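Local atomic coordinates of long form salivary protein D7L1 (Anopheles stephensi, PDB entry 3NHI), a protein that binds and sequesters host cysteinyl leukotrienes and thromboxane A2 analogues, blunting the host's response to mosquito blood feeding. Residues A11-V14 with Y15-Y19; T31-T34 with L35-W39. One frame throughout, in Å; residues are numbered along the deposited sequence.

Contact 1. Residues A11-V14 with Y15-Y19; sequences ALYV and YKRCY. With EAH ((5S,7E,9E,11Z,14Z)-5-hydroxyicosa-7,9,11,14-tetraenoic acid), chain B.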
# COMPACT_ATOMS: atom_id res chain seq x y z
N ALA A 11 -5.40 -0.54 4.62
CA ALA A 11 -4.83 0.09 5.81
C ALA A 11 -3.36 -0.31 6.02
O ALA A 11 -2.52 0.56 6.30
CB ALA A 11 -5.66 -0.25 7.04
N LEU A 12 -3.05 -1.60 5.88
CA LEU A 12 -1.68 -2.08 6.05
C LEU A 12 -0.74 -1.41 5.06
O LEU A 12 0.40 -1.05 5.40
CB LEU A 12 -1.61 -3.60 5.92
CG LEU A 12 -0.32 -4.23 6.47
CD1 LEU A 12 -0.17 -4.04 7.98
CD2 LEU A 12 -0.25 -5.70 6.12
N TYR A 13 -1.22 -1.23 3.82
CA TYR A 13 -0.45 -0.53 2.81
C TYR A 13 -0.09 0.88 3.26
O TYR A 13 1.07 1.31 3.16
CB TYR A 13 -1.20 -0.48 1.47
CG TYR A 13 -0.40 0.24 0.41
CD1 TYR A 13 0.47 -0.47 -0.43
CD2 TYR A 13 -0.47 1.63 0.27
CE1 TYR A 13 1.24 0.20 -1.37
CE2 TYR A 13 0.30 2.30 -0.66
CZ TYR A 13 1.14 1.57 -1.48
OH TYR A 13 1.91 2.24 -2.42
N VAL A 14 -1.08 1.61 3.78
CA VAL A 14 -0.84 2.95 4.31
C VAL A 14 0.20 2.94 5.43
O VAL A 14 1.16 3.73 5.40
CB VAL A 14 -2.15 3.60 4.79
CG1 VAL A 14 -1.86 4.87 5.60
CG2 VAL A 14 -3.04 3.89 3.60
N TYR A 15 0.05 2.05 6.40
CA TYR A 15 1.01 2.02 7.51
C TYR A 15 2.42 1.75 7.00
O TYR A 15 3.36 2.47 7.36
CB TYR A 15 0.61 1.00 8.58
CG TYR A 15 -0.78 1.20 9.16
CD1 TYR A 15 -1.21 2.47 9.58
CD2 TYR A 15 -1.66 0.13 9.30
CE1 TYR A 15 -2.48 2.66 10.10
CE2 TYR A 15 -2.94 0.32 9.83
CZ TYR A 15 -3.33 1.58 10.23
OH TYR A 15 -4.59 1.80 10.74
N LYS A 16 2.58 0.74 6.15
CA LYS A 16 3.92 0.32 5.74
C LYS A 16 4.56 1.35 4.82
O LYS A 16 5.75 1.62 4.94
CB LYS A 16 3.92 -1.09 5.14
CG LYS A 16 3.28 -1.25 3.77
CD LYS A 16 4.31 -1.31 2.63
CE LYS A 16 3.63 -1.64 1.29
NZ LYS A 16 4.63 -1.80 0.21
N ARG A 17 3.78 1.94 3.91
CA ARG A 17 4.32 2.96 3.02
C ARG A 17 4.73 4.20 3.81
O ARG A 17 5.77 4.81 3.53
CB ARG A 17 3.35 3.30 1.89
CG ARG A 17 3.79 4.46 1.00
CD ARG A 17 5.17 4.25 0.37
NE ARG A 17 5.42 5.29 -0.62
CZ ARG A 17 5.15 5.17 -1.92
NH1 ARG A 17 4.65 4.04 -2.40
NH2 ARG A 17 5.40 6.19 -2.74
N CYS A 18 3.94 4.57 4.82
CA CYS A 18 4.31 5.70 5.66
C CYS A 18 5.57 5.41 6.47
O CYS A 18 6.41 6.30 6.62
CB CYS A 18 3.15 6.14 6.55
SG CYS A 18 1.79 6.91 5.63
N TYR A 19 5.72 4.19 6.99
CA TYR A 19 6.98 3.80 7.63
C TYR A 19 8.14 3.96 6.65
O TYR A 19 9.17 4.54 6.98
CB TYR A 19 6.93 2.35 8.12
CG TYR A 19 6.37 2.10 9.51
CD1 TYR A 19 7.19 1.66 10.54
CD2 TYR A 19 5.01 2.25 9.77
CE1 TYR A 19 6.69 1.39 11.81
CE2 TYR A 19 4.49 1.99 11.04
CZ TYR A 19 5.34 1.57 12.05
OH TYR A 19 4.82 1.31 13.29
O1 EAH B . -1.58 -7.12 10.36
C1 EAH B . -1.07 -6.11 10.91
O2 EAH B . 0.17 -5.98 11.08
C2 EAH B . -1.99 -5.00 11.38
C3 EAH B . -1.26 -4.04 12.32
C4 EAH B . -0.69 -2.84 11.57
C5 EAH B . 0.06 -1.93 12.52
O3 EAH B . -0.83 -1.29 13.29
C6 EAH B . 0.88 -0.91 11.74
C7 EAH B . 1.52 0.12 12.66
C8 EAH B . 0.83 1.46 12.50
C9 EAH B . 1.29 2.38 13.53
C10 EAH B . 0.57 3.50 13.53
C11 EAH B . 1.07 4.38 14.58
C12 EAH B . 0.51 5.55 14.90
C13 EAH B . -0.69 6.12 14.18
C14 EAH B . -0.18 7.05 13.10
C15 EAH B . -0.72 8.24 12.82
C16 EAH B . -1.92 8.81 13.54
C17 EAH B . -3.15 8.60 12.68
C18 EAH B . -3.88 7.32 13.09
C19 EAH B . -5.31 7.33 12.57
C20 EAH B . -6.00 6.03 12.89
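A11 to V14 and Y15 to Y19 are consecutive turns of helix 8-22, joined by four i to i+4 backbone bonds from A11 O, L12 O, Y13 O and V14 O to the amides of Y15, K16, R17 and C18, with N-H...O angles of 160-165°. Y15 carries the ligand side. With chi1 at -56°, its CG is anti to the carbonyl carbon, and the ring leans back along the helix over A11. The oxygen of A11 faces one side of the ring, with A11 O 3.2 Å from Y15 CD2, and the methyl adds an apolar contact, A11 CB to Y15 CE2 at 3.9 Å. On the opposite face lies C8 of the bound hydroxyeicosatetraenoic acid, so the phenol is held between its own helix and the lipid; its hydroxyl bonds to the carbonyl of Y131. L12 CD1 meets the carboxylate end, 3.7 Å from EAH O2, and Y19 OH, hydrogen-bonded to N37, lies 3.6 Å from EAH C7. The other side of the helix is more polar. Y13 and R17 run side by side in the same direction, R17 CB sitting over a face of the Y13 ring at 4.1 Å from Y13 CE2. K16 reaches the same ring obliquely, CE to Y13 CD1 at 3.8 Å. R17 is paired with D21 and E209, and V14 CG1 packs on C18 SG at 4.2 Å. The helix has two working sides: L12, Y15 and Y19 line the lipid pocket, while Y13, K16 and R17 meet R198, Y268 and E209 of the C-terminal part of the chain. The C18-C54 disulfide ties it to helix 46-58, as suits an odorant-binding-protein fold.

Contact 2. Residues T31-T34 with L35-W39; sequences TYMT and LWNAW. With EAH ((5S,7E,9E,11Z,14Z)-5-hydroxyicosa-7,9,11,14-tetraenoic acid), chain B.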
# COMPACT_ATOMS: atom_id res chain seq x y z
N THR A 31 14.31 3.23 17.28
CA THR A 31 13.66 4.07 18.30
C THR A 31 12.28 4.55 17.86
O THR A 31 11.29 4.39 18.59
CB THR A 31 14.55 5.28 18.68
OG1 THR A 31 15.90 4.84 18.85
CG2 THR A 31 14.06 5.92 19.97
N TYR A 32 12.20 5.15 16.67
CA TYR A 32 10.93 5.61 16.11
C TYR A 32 9.99 4.44 15.84
O TYR A 32 8.81 4.51 16.19
CB TYR A 32 11.16 6.42 14.83
CG TYR A 32 11.72 7.81 15.10
CD1 TYR A 32 10.87 8.90 15.24
CD2 TYR A 32 13.08 8.01 15.23
CE1 TYR A 32 11.38 10.17 15.49
CE2 TYR A 32 13.60 9.26 15.49
CZ TYR A 32 12.75 10.34 15.62
OH TYR A 32 13.29 11.58 15.88
N MET A 33 10.51 3.37 15.25
CA MET A 33 9.68 2.21 14.96
C MET A 33 9.06 1.61 16.22
O MET A 33 7.89 1.25 16.21
CB MET A 33 10.43 1.16 14.14
CG MET A 33 9.50 0.07 13.59
SD MET A 33 10.10 -0.78 12.13
CE MET A 33 11.61 -1.51 12.77
N THR A 34 9.83 1.53 17.31
CA THR A 34 9.33 1.00 18.59
C THR A 34 8.14 1.81 19.12
O THR A 34 7.13 1.24 19.56
CB THR A 34 10.44 0.94 19.66
OG1 THR A 34 11.54 0.17 19.16
CG2 THR A 34 9.94 0.30 20.95
N LEU A 35 8.26 3.13 19.08
CA LEU A 35 7.19 4.01 19.53
C LEU A 35 5.98 3.93 18.61
O LEU A 35 4.85 3.79 19.07
CB LEU A 35 7.70 5.46 19.67
CG LEU A 35 8.55 5.74 20.92
CD1 LEU A 35 9.38 7.00 20.74
CD2 LEU A 35 7.68 5.84 22.17
N TRP A 36 6.22 4.00 17.30
CA TRP A 36 5.12 3.99 16.34
C TRP A 36 4.41 2.64 16.29
O TRP A 36 3.19 2.59 16.13
CB TRP A 36 5.59 4.40 14.93
CG TRP A 36 6.21 5.77 14.84
CD1 TRP A 36 6.21 6.75 15.80
CD2 TRP A 36 6.90 6.31 13.71
NE1 TRP A 36 6.87 7.86 15.34
CE2 TRP A 36 7.30 7.62 14.06
CE3 TRP A 36 7.22 5.82 12.44
CZ2 TRP A 36 8.01 8.44 13.18
CZ3 TRP A 36 7.92 6.64 11.56
CH2 TRP A 36 8.31 7.93 11.93
N ASN A 37 5.16 1.54 16.42
CA ASN A 37 4.58 0.20 16.48
C ASN A 37 3.60 0.08 17.65
O ASN A 37 2.60 -0.65 17.56
CB ASN A 37 5.66 -0.88 16.64
CG ASN A 37 6.35 -1.24 15.33
OD1 ASN A 37 6.01 -0.74 14.26
ND2 ASN A 37 7.33 -2.13 15.42
N ALA A 38 3.88 0.82 18.72
CA ALA A 38 3.02 0.84 19.90
C ALA A 38 1.92 1.89 19.78
O ALA A 38 1.19 2.15 20.74
CB ALA A 38 3.85 1.08 21.15
N TRP A 39 1.79 2.49 18.59
CA TRP A 39 0.78 3.53 18.33
C TRP A 39 0.93 4.74 19.26
O TRP A 39 -0.05 5.33 19.72
CB TRP A 39 -0.64 2.95 18.31
CG TRP A 39 -0.95 2.22 17.03
CD1 TRP A 39 -0.37 1.07 16.57
CD2 TRP A 39 -1.92 2.61 16.04
NE1 TRP A 39 -0.92 0.72 15.35
CE2 TRP A 39 -1.87 1.65 15.01
CE3 TRP A 39 -2.81 3.68 15.93
CZ2 TRP A 39 -2.69 1.73 13.87
CZ3 TRP A 39 -3.64 3.76 14.80
CH2 TRP A 39 -3.57 2.79 13.79
O1 EAH B . -1.58 -7.12 10.36
C1 EAH B . -1.07 -6.11 10.91
O2 EAH B . 0.17 -5.98 11.08
C2 EAH B . -1.99 -5.00 11.38
C3 EAH B . -1.26 -4.04 12.32
C4 EAH B . -0.69 -2.84 11.57
C5 EAH B . 0.06 -1.93 12.52
O3 EAH B . -0.83 -1.29 13.29
C6 EAH B . 0.88 -0.91 11.74
C7 EAH B . 1.52 0.12 12.66
C8 EAH B . 0.83 1.46 12.50
C9 EAH B . 1.29 2.38 13.53
C10 EAH B . 0.57 3.50 13.53
C11 EAH B . 1.07 4.38 14.58
C12 EAH B . 0.51 5.55 14.90
C13 EAH B . -0.69 6.12 14.18
C14 EAH B . -0.18 7.05 13.10
C15 EAH B . -0.72 8.24 12.82
C16 EAH B . -1.92 8.81 13.54
C17 EAH B . -3.15 8.60 12.68
C18 EAH B . -3.88 7.32 13.09
C19 EAH B . -5.31 7.33 12.57
C20 EAH B . -6.00 6.03 12.89
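L35 and Y32 bury the most surface between T31-T34 and L35-W39, at the C-terminal end of helix 28-37 and just beyond it, and W36 supplies Y32's aromatic partner. L35 folds back beside the preceding turn: its CG lies 3.8 Å from T31 O, the oxygen to which L35 N makes a weak bond. Y32 and W36, one turn apart, point the same way, because each CG is anti to its carbonyl carbon (chi1 -74° and -59°). The edge of the Y32 phenol is turned toward the face of the W36 six-membered ring in an offset edge-to-face pair, planes 69° apart. The closest approach is Y32 CD1 to W36 CZ2, 3.6 Å, while Y32 CB stands almost directly over that six-membered ring in a CH-pi contact. Y32 O accepts the amide of W36, N to O 2.9 Å, and overlies the five-membered part of the indole, 3.2 Å from W36 CG. Helix 46-58 packs against the pair, with Y51 stacked on W36, a thromboxane A2-site residue; D45 binds the Y32 hydroxyl. M33 CG crosses the side-chain amide of N37, whose OD1 is hydrogen-bonded to Y19 OH. W39, which binds leukotriene C4, has positive phi as the C-prime residue of a Schellman motif; its indole lies on the ligand. There EAH C10 sits above the ring centre, and W39 NE1 donates to EAH O3 at 2.9 Å. The chemistry thus divides: aromatic packing joins the last turn to the one before it, the Schellman motif ends the helix, and beyond it the indole N-H donates to the lipid hydroxyl oxygen while the ring face covers the conjugated carbons.

How the contacts relate
From the N terminus, contact 1 comes first, on helix 8-22, and contact 2 follows in series on helix 28-37; each is local to one continuous stretch, contact 2 running past its helix end, and neither closes a long loop, nests or crosses. The two helices nevertheless meet in space, with contact centres about 14 Å apart. Y19 OH and N37 OD1, 2.6 Å apart, form a probable hydrogen bond between them, and Y19 CE1 packs on M33 CG. Nearer the ligand, Y15 OH touches W39 CH2 at 3.4 Å. Both contacts line one lipid pocket, contact 1 toward the carboxylate half and contact 2 along the polyene, and helix 46-58 packs against both.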